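Local coordinates for L-isoleucine-4-hydroxylase (Bacillus thuringiensis, PDB 6LNH), which catalyses the iron(II)- and 2-oxoglutarate-dependent hydroxylation of L-isoleucine to (4S)-4-hydroxy-L-isoleucine and accepts several related aliphatic and sulfur-containing L-amino acids, at residues I167-D172 against F222-P227; G191-A196 against I206-P211; D173-F178 against F217-F222; L179-L184 against R238-V243. One frame throughout, in Å; residues are numbered along the deposited sequence.

Along the chain, the loop 167-172 opens contact 1 and supplies two iron ligands; it runs on into 173-178 of contact 3 and 179-184 of contact 4, which share strand 176-184. Next comes 191-196, paired with 206-211 in contact 2, a short closure within the spans of all the others. Residues 217-222 then close contact 3, itself enclosed by contact 1, which closes at 222-227; Phe-222 belongs to both. Contact 4 closes last, at 238-243, so its span crosses those of contacts 1 and 3. Contacts 3 and 4 knit the larger sheet; in the smaller, contact 2 pairs edge strand 204-206 with central strand 189-196, and contact 1 sets loop 167-172 against the other edge strand, 222-229.

Contact 1 (I167-D172 against F222-P227); sequences IWLHKD and FHAVTP. With FE (Fe (III) ion), chain M.
His-170 and His-223 meet at an iron ion, which their NE2 atoms bind at 2.4 Å and 2.6 Å respectively. OD1 of Asp-172 completes the facial triad of 2-oxoglutarate oxygenases with a longer approach, 2.8 Å to the iron, and two waters are also bound. Imidazole suits the site because one nitrogen can bind metal while the other anchors the ring: ND1 of His-170 donates to Trp-168 O at 2.8 Å, in the ring plane and almost straight, fixing the ring's rotation. Two backbone bonds, His-170 N to His-223 O and His-223 N to His-170 O, join the ligands as a single antiparallel bridge. Both histidines have CG between backbone N and carbonyl carbon (chi1 64° and 74°), which swings the rings together toward the iron.

Farther out, the extended Lys-171 lays CE over one face of the Phe-222 ring, 3.7 Å from its centroid, with NZ in an off-centre cation-pi contact. The small methyl CB of Ala-224 fits against Leu-169 CD2 at 3.8 Å. Strand 222-229 pairs with strand 189-196 along its length, while Trp-168 packs on Leu-194 and stacks on Trp-168 of the second subunit.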
# COMPACT_ATOMS: atom_id res chain seq x y z
N ILE C 167 -15.14 -19.18 -9.79
CA ILE C 167 -14.40 -18.57 -8.66
C ILE C 167 -12.88 -18.77 -8.80
O ILE C 167 -12.14 -17.97 -8.22
CB ILE C 167 -14.93 -19.12 -7.32
CG1 ILE C 167 -14.68 -18.17 -6.16
CG2 ILE C 167 -14.36 -20.51 -7.04
CD1 ILE C 167 -15.62 -18.38 -5.00
N TRP C 168 -12.44 -19.78 -9.56
CA TRP C 168 -11.00 -20.05 -9.66
C TRP C 168 -10.53 -20.14 -11.12
O TRP C 168 -11.12 -19.51 -12.00
CB TRP C 168 -10.65 -21.32 -8.88
CG TRP C 168 -9.17 -21.60 -8.62
CD1 TRP C 168 -8.51 -22.78 -8.86
CD2 TRP C 168 -8.18 -20.70 -8.08
NE1 TRP C 168 -7.19 -22.67 -8.50
CE2 TRP C 168 -6.96 -21.40 -8.02
CE3 TRP C 168 -8.22 -19.37 -7.65
CZ2 TRP C 168 -5.79 -20.82 -7.55
CZ3 TRP C 168 -7.05 -18.80 -7.18
CH2 TRP C 168 -5.85 -19.53 -7.13
N LEU C 169 -9.43 -20.87 -11.37
CA LEU C 169 -8.80 -20.91 -12.69
C LEU C 169 -9.78 -21.37 -13.76
O LEU C 169 -10.64 -22.23 -13.51
CB LEU C 169 -7.58 -21.84 -12.66
CG LEU C 169 -6.41 -21.37 -11.81
CD1 LEU C 169 -5.45 -22.52 -11.63
CD2 LEU C 169 -5.72 -20.17 -12.48
N HIS C 170 -9.66 -20.78 -14.96
CA HIS C 170 -10.65 -21.02 -16.01
C HIS C 170 -10.14 -20.45 -17.33
O HIS C 170 -9.11 -19.76 -17.39
CB HIS C 170 -11.97 -20.39 -15.67
CG HIS C 170 -11.91 -18.90 -15.58
ND1 HIS C 170 -11.64 -18.23 -14.41
CD2 HIS C 170 -12.09 -17.96 -16.53
CE1 HIS C 170 -11.62 -16.93 -14.65
NE2 HIS C 170 -11.88 -16.74 -15.94
N LYS C 171 -10.91 -20.73 -18.38
CA LYS C 171 -10.76 -20.10 -19.69
C LYS C 171 -12.08 -19.42 -20.03
O LYS C 171 -13.16 -19.94 -19.72
CB LYS C 171 -10.40 -21.14 -20.74
CG LYS C 171 -9.11 -21.85 -20.40
CD LYS C 171 -8.73 -22.87 -21.44
CE LYS C 171 -7.43 -23.57 -21.06
NZ LYS C 171 -7.06 -24.63 -22.04
N ASP C 172 -11.95 -18.24 -20.64
CA ASP C 172 -13.14 -17.46 -21.05
C ASP C 172 -13.71 -18.05 -22.33
O ASP C 172 -12.98 -18.78 -23.04
CB ASP C 172 -12.79 -15.98 -21.24
CG ASP C 172 -12.42 -15.27 -19.95
OD1 ASP C 172 -12.70 -15.83 -18.87
OD2 ASP C 172 -11.85 -14.17 -20.04
N PHE C 222 -4.88 -21.08 -18.53
CA PHE C 222 -5.92 -20.72 -17.60
C PHE C 222 -5.58 -19.38 -16.95
O PHE C 222 -4.42 -18.99 -16.85
CB PHE C 222 -6.09 -21.79 -16.51
CG PHE C 222 -6.64 -23.09 -17.02
CD1 PHE C 222 -5.82 -23.99 -17.68
CD2 PHE C 222 -7.97 -23.42 -16.83
CE1 PHE C 222 -6.31 -25.19 -18.14
CE2 PHE C 222 -8.47 -24.61 -17.29
CZ PHE C 222 -7.64 -25.50 -17.95
N HIS C 223 -6.62 -18.69 -16.50
CA HIS C 223 -6.43 -17.48 -15.72
C HIS C 223 -7.48 -17.44 -14.62
O HIS C 223 -8.44 -18.22 -14.61
CB HIS C 223 -6.52 -16.22 -16.60
CG HIS C 223 -7.90 -15.87 -17.04
ND1 HIS C 223 -8.39 -16.20 -18.28
CD2 HIS C 223 -8.91 -15.24 -16.39
CE1 HIS C 223 -9.64 -15.77 -18.39
NE2 HIS C 223 -9.98 -15.19 -17.26
N ALA C 224 -7.27 -16.53 -13.68
CA ALA C 224 -8.23 -16.29 -12.62
C ALA C 224 -7.99 -14.89 -12.10
O ALA C 224 -6.94 -14.29 -12.33
CB ALA C 224 -8.11 -17.32 -11.50
N VAL C 225 -8.98 -14.37 -11.38
CA VAL C 225 -8.83 -13.12 -10.65
C VAL C 225 -9.18 -13.39 -9.19
O VAL C 225 -10.25 -13.93 -8.88
CB VAL C 225 -9.68 -11.98 -11.25
CG1 VAL C 225 -11.17 -12.30 -11.22
CG2 VAL C 225 -9.38 -10.67 -10.54
N THR C 226 -8.24 -13.07 -8.31
CA THR C 226 -8.41 -13.26 -6.88
C THR C 226 -9.62 -12.46 -6.38
O THR C 226 -9.95 -11.41 -6.94
CB THR C 226 -7.11 -12.83 -6.18
OG1 THR C 226 -6.10 -13.83 -6.41
CG2 THR C 226 -7.27 -12.58 -4.69
N PRO C 227 -10.32 -12.95 -5.35
CA PRO C 227 -11.46 -12.20 -4.81
C PRO C 227 -11.07 -10.80 -4.37
O PRO C 227 -9.92 -10.52 -4.05
CB PRO C 227 -11.92 -13.06 -3.62
CG PRO C 227 -11.45 -14.43 -3.96
CD PRO C 227 -10.14 -14.24 -4.65
FE FE M . -12.33 -14.45 -16.51
O HOH W 1 -11.49 -16.12 -11.32
O HOH W 2 -11.63 -12.70 -17.84
O HOH W 3 -14.25 -13.02 -16.40

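Contact 2 (G191-A196 against I206-P211); sequences GDNLIA and ISLKEP. With HG (mercury (II) ion), chain G.
Ile-206 pairs with Asn-193 as an antiparallel hydrogen-bonded pair: Asn-193 N donates to Ile-206 O and Ile-206 N to Asn-193 O, each at 2.8 Å. The isoleucine's branched chain suits this buried strand position. Its chi1 of -57° directs the CG1 branch, and chi2 of 136°, away from a staggered value, sets CD1, which meets CG1 of Ile-195 obliquely at 3.7 Å in a wholly apolar contact.

Ser-207 still runs beside Asp-192. Its short side chain puts OG 3.5 Å from OD1 of Asp-192 and packs on Ile-189 of the second subunit, serine being small and polar enough for both. Its backbone N separately donates to Glu-231 of that subunit.

Leu-208 still touches Asn-193: its CG lies 3.6 Å from OD1 of Asn-193, the two side chains crossing at about a right angle, so that the leucine's branch point covers the amide oxygen. Beyond it, toward Lys-209, the segments part. OE1 of Glu-210 binds a mercury ion at 2.6 Å together with Cys-232 of the third subunit, and OE2 is hydrogen-bonded to Asn-36 ND2 and to Ser-233 OG of that third subunit.

Strand 204-206 is an outer strand of the smaller sheet of the double-stranded beta-helix (cupin) fold, with 189-196 in the middle and 222-229 beyond. Strand 214-218 approaches from the other sheet, Leu-215 touching both Asn-193 and Ile-206.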
# COMPACT_ATOMS: atom_id res chain seq x y z
N GLY C 191 -8.10 -8.89 -6.05
CA GLY C 191 -8.29 -8.61 -7.46
C GLY C 191 -7.04 -8.79 -8.30
O GLY C 191 -6.89 -8.13 -9.33
N ASP C 192 -6.14 -9.67 -7.87
CA ASP C 192 -4.94 -9.97 -8.63
C ASP C 192 -5.24 -11.03 -9.69
O ASP C 192 -6.10 -11.89 -9.51
CB ASP C 192 -3.83 -10.48 -7.71
CG ASP C 192 -3.73 -9.69 -6.41
OD1 ASP C 192 -3.68 -8.44 -6.48
OD2 ASP C 192 -3.71 -10.31 -5.34
N ASN C 193 -4.52 -10.95 -10.80
CA ASN C 193 -4.70 -11.86 -11.92
C ASN C 193 -3.64 -12.95 -11.88
O ASN C 193 -2.45 -12.67 -11.66
CB ASN C 193 -4.64 -11.10 -13.25
CG ASN C 193 -5.74 -10.08 -13.38
OD1 ASN C 193 -5.52 -8.88 -13.17
ND2 ASN C 193 -6.94 -10.54 -13.72
N LEU C 194 -4.06 -14.19 -12.08
CA LEU C 194 -3.18 -15.35 -12.07
C LEU C 194 -3.17 -16.00 -13.45
O LEU C 194 -4.21 -16.06 -14.12
CB LEU C 194 -3.62 -16.37 -11.02
CG LEU C 194 -3.84 -15.81 -9.62
CD1 LEU C 194 -4.31 -16.90 -8.68
CD2 LEU C 194 -2.56 -15.17 -9.10
N ILE C 195 -2.01 -16.48 -13.86
CA ILE C 195 -1.85 -17.24 -15.10
C ILE C 195 -1.34 -18.63 -14.75
O ILE C 195 -0.36 -18.76 -14.00
CB ILE C 195 -0.91 -16.55 -16.10
CG1 ILE C 195 -1.33 -15.10 -16.32
CG2 ILE C 195 -0.89 -17.32 -17.42
CD1 ILE C 195 -2.70 -14.95 -16.94
N ALA C 196 -2.00 -19.65 -15.28
CA ALA C 196 -1.61 -21.03 -15.04
C ALA C 196 -1.66 -21.80 -16.35
O ALA C 196 -2.69 -21.82 -17.01
CB ALA C 196 -2.55 -21.68 -14.02
N ILE C 206 0.00 -11.24 -11.81
CA ILE C 206 -0.08 -9.85 -12.35
C ILE C 206 -1.06 -9.04 -11.51
O ILE C 206 -2.21 -9.49 -11.34
CB ILE C 206 -0.48 -9.86 -13.84
CG1 ILE C 206 0.50 -10.69 -14.68
CG2 ILE C 206 -0.61 -8.45 -14.38
CD1 ILE C 206 -0.17 -11.60 -15.67
N SER C 207 -0.62 -7.89 -11.00
CA SER C 207 -1.49 -7.01 -10.19
C SER C 207 -1.71 -5.69 -10.94
O SER C 207 -0.76 -4.90 -11.03
CB SER C 207 -0.90 -6.76 -8.83
OG SER C 207 -1.75 -5.94 -8.06
N LEU C 208 -2.92 -5.48 -11.48
CA LEU C 208 -3.22 -4.21 -12.19
C LEU C 208 -3.41 -3.14 -11.11
O LEU C 208 -4.34 -3.28 -10.31
CB LEU C 208 -4.47 -4.40 -13.05
CG LEU C 208 -4.39 -5.54 -14.06
CD1 LEU C 208 -5.52 -5.45 -15.07
CD2 LEU C 208 -3.05 -5.54 -14.77
N LYS C 209 -2.54 -2.13 -11.10
CA LYS C 209 -2.60 -1.06 -10.06
C LYS C 209 -3.12 0.25 -10.66
O LYS C 209 -4.24 0.64 -10.30
CB LYS C 209 -1.23 -0.87 -9.40
CG LYS C 209 -1.25 -0.15 -8.06
CD LYS C 209 -0.04 0.72 -7.84
CE LYS C 209 -0.30 1.87 -6.89
NZ LYS C 209 0.90 2.20 -6.08
N GLU C 210 -2.33 0.93 -11.50
CA GLU C 210 -2.82 2.22 -12.03
C GLU C 210 -3.81 2.01 -13.17
O GLU C 210 -3.72 0.98 -13.87
CB GLU C 210 -1.65 3.09 -12.49
CG GLU C 210 -0.62 2.33 -13.30
CD GLU C 210 0.75 2.99 -13.33
OE1 GLU C 210 1.51 2.80 -12.37
OE2 GLU C 210 1.05 3.69 -14.31
N PRO C 211 -4.73 2.97 -13.42
CA PRO C 211 -5.70 2.89 -14.51
C PRO C 211 -5.08 2.71 -15.90
O PRO C 211 -3.99 3.19 -16.14
CB PRO C 211 -6.44 4.23 -14.43
CG PRO C 211 -6.31 4.62 -12.98
CD PRO C 211 -4.92 4.17 -12.60
HG HG G . 2.72 2.93 -10.02

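Contact 3 (D173-F178 against F217-F222); sequences DEPVVF and FGQKVF
Val-177 and Phe-217 form an antiparallel hydrogen-bonded pair, each giving its N-H to the other's carbonyl. Phe-217 N to Val-177 O is the shorter at 2.8 Å, and Val-177 N to Phe-217 O measures 3.1 Å. The strands stay adjacent through Val-176 and Gly-218, but beyond the Val-177 pair direct N-H...O bonds give way to CH contacts and a water. Pro-175, whose nitrogen has no hydrogen to give a strand partner, offers its carbonyl, and CA of Gly-218 makes a CH contact with Pro-175 O at 3.5 Å. Water 5 adds a link, donating to Pro-175 O and accepting from Gln-219 N at 2.7 Å.

These residues lie at one end of adjacent strands, 176-184 and 214-218, in the larger sheet of the double-stranded beta-helix (cupin) fold, between the metal ligand Asp-172 and the strand that carries His-223. The Phe-217 ring stacks on the imidazole of His-223, making it a second-shell neighbour of the iron.

Among the side chains, CG1 of Val-177 lies at the edge of the Phe-217 ring, 4.3 Å from CD2. Beta-branched valine favours the extended backbone and offers a compact methyl to the rim of the ring. Gln-219 is long enough to bridge to Pro-175: CG is anti to the carbonyl carbon (chi1 -78°) and the rest is extended. Its CD lies 3.6 Å from CA of Pro-175 and OE1 3.8 Å from CB of Pro-175. NE2 is hydrogen-bonded to Asp-172 O, so that the glutamine fastens the backbone of a metal ligand to the turn following strand 214-218.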
# COMPACT_ATOMS: atom_id res chain seq x y z
N ASP C 173 -14.97 -17.74 -22.63
CA ASP C 173 -15.62 -18.26 -23.83
C ASP C 173 -14.96 -17.74 -25.11
O ASP C 173 -14.91 -18.46 -26.11
CB ASP C 173 -17.11 -17.89 -23.83
CG ASP C 173 -17.90 -18.67 -22.80
OD1 ASP C 173 -17.43 -19.74 -22.37
OD2 ASP C 173 -19.01 -18.22 -22.43
N GLU C 174 -14.45 -16.51 -25.09
CA GLU C 174 -13.91 -15.83 -26.26
C GLU C 174 -12.42 -16.11 -26.42
O GLU C 174 -11.68 -16.08 -25.43
CB GLU C 174 -14.15 -14.33 -26.15
CG GLU C 174 -15.62 -13.95 -26.04
CD GLU C 174 -16.11 -13.98 -24.60
OE1 GLU C 174 -15.30 -14.27 -23.70
OE2 GLU C 174 -17.31 -13.71 -24.37
N PRO C 175 -11.98 -16.39 -27.64
CA PRO C 175 -10.56 -16.74 -27.85
C PRO C 175 -9.58 -15.62 -27.51
O PRO C 175 -8.42 -15.92 -27.18
CB PRO C 175 -10.50 -17.11 -29.34
CG PRO C 175 -11.76 -16.57 -29.94
CD PRO C 175 -12.78 -16.60 -28.86
N VAL C 176 -9.99 -14.36 -27.57
CA VAL C 176 -9.13 -13.24 -27.21
C VAL C 176 -9.93 -12.27 -26.34
O VAL C 176 -11.01 -11.82 -26.75
CB VAL C 176 -8.56 -12.50 -28.44
CG1 VAL C 176 -7.64 -11.37 -28.00
CG2 VAL C 176 -7.82 -13.46 -29.35
N VAL C 177 -9.41 -11.96 -25.16
CA VAL C 177 -10.07 -11.08 -24.20
C VAL C 177 -9.06 -10.04 -23.72
O VAL C 177 -7.94 -10.39 -23.34
CB VAL C 177 -10.65 -11.87 -23.01
CG1 VAL C 177 -11.05 -10.93 -21.88
CG2 VAL C 177 -11.83 -12.71 -23.46
N PHE C 178 -9.47 -8.77 -23.73
CA PHE C 178 -8.67 -7.68 -23.20
C PHE C 178 -9.27 -7.23 -21.86
O PHE C 178 -10.45 -6.89 -21.80
CB PHE C 178 -8.63 -6.50 -24.17
CG PHE C 178 -7.75 -6.73 -25.37
CD1 PHE C 178 -8.16 -7.55 -26.41
CD2 PHE C 178 -6.52 -6.10 -25.47
CE1 PHE C 178 -7.35 -7.76 -27.51
CE2 PHE C 178 -5.70 -6.30 -26.57
CZ PHE C 178 -6.12 -7.13 -27.59
N PHE C 217 -5.77 -12.04 -22.56
CA PHE C 217 -5.82 -13.49 -22.35
C PHE C 217 -6.14 -14.22 -23.65
O PHE C 217 -7.01 -13.80 -24.41
CB PHE C 217 -6.88 -13.89 -21.33
CG PHE C 217 -6.76 -13.20 -20.00
CD1 PHE C 217 -5.64 -13.39 -19.20
CD2 PHE C 217 -7.79 -12.41 -19.53
CE1 PHE C 217 -5.55 -12.78 -17.96
CE2 PHE C 217 -7.70 -11.79 -18.30
CZ PHE C 217 -6.58 -11.97 -17.52
N GLY C 218 -5.44 -15.33 -23.88
CA GLY C 218 -5.86 -16.32 -24.84
C GLY C 218 -6.34 -17.57 -24.12
O GLY C 218 -6.33 -17.67 -22.89
N GLN C 219 -6.77 -18.56 -24.91
CA GLN C 219 -7.33 -19.78 -24.36
C GLN C 219 -6.29 -20.88 -24.20
O GLN C 219 -6.64 -22.00 -23.80
CB GLN C 219 -8.46 -20.29 -25.26
CG GLN C 219 -9.79 -19.56 -25.11
CD GLN C 219 -10.74 -19.91 -26.23
OE1 GLN C 219 -10.32 -20.33 -27.31
NE2 GLN C 219 -12.04 -19.74 -25.99
N LYS C 220 -5.03 -20.59 -24.50
CA LYS C 220 -3.95 -21.56 -24.34
C LYS C 220 -3.57 -21.75 -22.87
O LYS C 220 -2.98 -22.78 -22.53
CB LYS C 220 -2.76 -21.10 -25.19
CG LYS C 220 -1.41 -21.63 -24.81
CD LYS C 220 -0.40 -21.22 -25.86
CE LYS C 220 1.02 -21.51 -25.41
NZ LYS C 220 1.99 -21.23 -26.50
N VAL C 221 -3.95 -20.82 -22.00
CA VAL C 221 -3.63 -20.90 -20.58
C VAL C 221 -4.91 -20.66 -19.79
O VAL C 221 -5.89 -20.12 -20.30
CB VAL C 221 -2.55 -19.89 -20.15
CG1 VAL C 221 -1.22 -20.21 -20.82
CG2 VAL C 221 -2.99 -18.47 -20.47
N PHE C 222 -4.88 -21.08 -18.53
CA PHE C 222 -5.92 -20.72 -17.60
C PHE C 222 -5.58 -19.38 -16.95
O PHE C 222 -4.42 -18.99 -16.85
CB PHE C 222 -6.09 -21.79 -16.51
CG PHE C 222 -6.64 -23.09 -17.02
CD1 PHE C 222 -5.82 -23.99 -17.68
CD2 PHE C 222 -7.97 -23.42 -16.83
CE1 PHE C 222 -6.31 -25.19 -18.14
CE2 PHE C 222 -8.47 -24.61 -17.29
CZ PHE C 222 -7.64 -25.50 -17.95
O HOH W 4 -9.30 -15.93 -24.14
O HOH W 5 -6.84 -18.38 -27.60

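Contact 4 (L179-L184 against R238-V243); sequences LHLMNL and RDILLV
Backbone hydrogen bonds carry the pairing of His-180 with Leu-241, His-180 N to Leu-241 O at 2.8 Å and Leu-241 N to His-180 O at 2.9 Å. Their antiparallel strands, 176-184 and 236-247, are neighbours in the larger sheet of the double-stranded beta-helix fold, with 214-218 and 145-156 on their outer flanks. The regular ladder breaks where Met-182 and Asn-183 both face Asp-239 in a classic beta bulge. Asp-239 O accepts from Met-182 N at 2.8 Å and, more distantly, from Asn-183 N at 3.3 Å; both donors come from the same face of its carbonyl plane. Asp-239 N then returns a bond to Asn-183 O, restoring the pairing one residue out of step.

Apolar contacts cover the face bearing Leu-179, Leu-181, Ile-240 and Leu-242. Leu-179 has CG anti to the backbone N (chi1 177°), which brings CD1 over to the neighbouring strand, 3.4 Å from CG2 of Ile-240 and 3.6 Å from CD2 of Leu-242. Arg-238 shares this face: CD1 of Ile-240 sits over the centre of its guanidinium, and the aliphatic CG lies 4.0 Å from Leu-184 CD1. On the other face Met-182, its flexible chain bent, runs beside Leu-241 with CG against CB.

Polar side chains occupy that second face too. Asn-183 and Asp-239 lie side by side, pointing the same way, with OD2 of Asp-239 3.3 Å from CB of Asn-183. Asp-239 also forms a salt bridge to Arg-153, while His-180 NE2 is hydrogen-bonded to Asp-129 OD2 and ND1 to Thr-214 OG1. The buried carboxylate of Asp-239 therefore has a compensating charge, which would probably favour its ionised form.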
# COMPACT_ATOMS: atom_id res chain seq x y z
N LEU C 179 -8.44 -7.23 -20.81
CA LEU C 179 -8.82 -6.74 -19.49
C LEU C 179 -8.14 -5.40 -19.27
O LEU C 179 -6.91 -5.33 -19.16
CB LEU C 179 -8.43 -7.76 -18.42
CG LEU C 179 -8.69 -7.41 -16.95
CD1 LEU C 179 -10.14 -7.11 -16.74
CD2 LEU C 179 -8.26 -8.55 -16.04
N HIS C 180 -8.93 -4.33 -19.19
CA HIS C 180 -8.43 -2.99 -18.92
C HIS C 180 -8.92 -2.54 -17.55
O HIS C 180 -10.13 -2.43 -17.32
CB HIS C 180 -8.89 -1.99 -20.00
CG HIS C 180 -8.62 -2.45 -21.40
ND1 HIS C 180 -7.38 -2.34 -21.99
CD2 HIS C 180 -9.43 -3.01 -22.32
CE1 HIS C 180 -7.44 -2.82 -23.22
NE2 HIS C 180 -8.68 -3.23 -23.45
N LEU C 181 -7.98 -2.28 -16.64
CA LEU C 181 -8.33 -1.66 -15.37
C LEU C 181 -8.73 -0.21 -15.59
O LEU C 181 -8.01 0.56 -16.22
CB LEU C 181 -7.15 -1.75 -14.40
CG LEU C 181 -7.36 -1.16 -13.01
CD1 LEU C 181 -8.50 -1.86 -12.28
CD2 LEU C 181 -6.08 -1.24 -12.20
N MET C 182 -9.90 0.16 -15.06
CA MET C 182 -10.37 1.54 -15.13
C MET C 182 -10.20 2.31 -13.83
O MET C 182 -9.87 3.50 -13.86
CB MET C 182 -11.84 1.57 -15.55
CG MET C 182 -12.09 0.97 -16.93
SD MET C 182 -11.22 1.86 -18.24
CE MET C 182 -12.10 3.41 -18.22
N ASN C 183 -10.40 1.65 -12.69
CA ASN C 183 -10.32 2.32 -11.40
C ASN C 183 -10.33 1.28 -10.29
O ASN C 183 -10.90 0.20 -10.45
CB ASN C 183 -11.46 3.32 -11.19
CG ASN C 183 -11.11 4.41 -10.18
OD1 ASN C 183 -10.04 4.38 -9.58
ND2 ASN C 183 -12.02 5.36 -9.99
N LEU C 184 -9.68 1.63 -9.18
CA LEU C 184 -9.59 0.75 -8.02
C LEU C 184 -9.54 1.63 -6.79
O LEU C 184 -8.63 2.45 -6.64
CB LEU C 184 -8.35 -0.13 -8.13
CG LEU C 184 -7.96 -1.13 -7.04
CD1 LEU C 184 -8.95 -2.27 -6.97
CD2 LEU C 184 -6.55 -1.65 -7.31
N ARG C 238 -13.69 -2.17 -7.84
CA ARG C 238 -12.74 -2.48 -8.90
C ARG C 238 -13.48 -2.31 -10.21
O ARG C 238 -14.36 -3.11 -10.55
CB ARG C 238 -12.17 -3.89 -8.76
CG ARG C 238 -11.04 -4.19 -9.74
CD ARG C 238 -10.34 -5.49 -9.41
NE ARG C 238 -9.25 -5.76 -10.34
CZ ARG C 238 -9.33 -6.63 -11.33
NH1 ARG C 238 -10.44 -7.33 -11.53
NH2 ARG C 238 -8.29 -6.82 -12.14
N ASP C 239 -13.13 -1.26 -10.95
CA ASP C 239 -13.81 -0.91 -12.19
C ASP C 239 -13.00 -1.49 -13.34
O ASP C 239 -11.81 -1.20 -13.48
CB ASP C 239 -13.94 0.61 -12.32
CG ASP C 239 -14.83 1.21 -11.25
OD1 ASP C 239 -15.72 0.48 -10.74
OD2 ASP C 239 -14.66 2.40 -10.92
N ILE C 240 -13.66 -2.30 -14.16
CA ILE C 240 -13.00 -3.05 -15.21
C ILE C 240 -13.70 -2.80 -16.54
O ILE C 240 -14.90 -2.52 -16.59
CB ILE C 240 -13.00 -4.56 -14.83
CG1 ILE C 240 -11.87 -4.87 -13.84
CG2 ILE C 240 -13.03 -5.48 -16.04
CD1 ILE C 240 -10.51 -4.46 -14.33
N LEU C 241 -12.93 -2.91 -17.62
CA LEU C 241 -13.48 -2.94 -18.97
C LEU C 241 -12.92 -4.16 -19.69
O LEU C 241 -11.70 -4.31 -19.79
CB LEU C 241 -13.13 -1.67 -19.75
CG LEU C 241 -13.63 -1.67 -21.20
CD1 LEU C 241 -15.15 -1.57 -21.24
CD2 LEU C 241 -12.98 -0.55 -22.01
N LEU C 242 -13.81 -5.02 -20.18
CA LEU C 242 -13.42 -6.17 -20.98
C LEU C 242 -13.78 -5.93 -22.44
O LEU C 242 -14.89 -5.49 -22.74
CB LEU C 242 -14.11 -7.45 -20.49
CG LEU C 242 -13.77 -8.01 -19.10
CD1 LEU C 242 -14.81 -9.05 -18.70
CD2 LEU C 242 -12.38 -8.62 -19.10
N VAL C 243 -12.83 -6.20 -23.33
CA VAL C 243 -13.06 -6.15 -24.77
C VAL C 243 -12.75 -7.53 -25.32
O VAL C 243 -11.58 -7.95 -25.35
CB VAL C 243 -12.23 -5.07 -25.46
CG1 VAL C 243 -12.61 -4.97 -26.93
CG2 VAL C 243 -12.42 -3.72 -24.77
O HOH W 6 -14.25 4.57 -11.94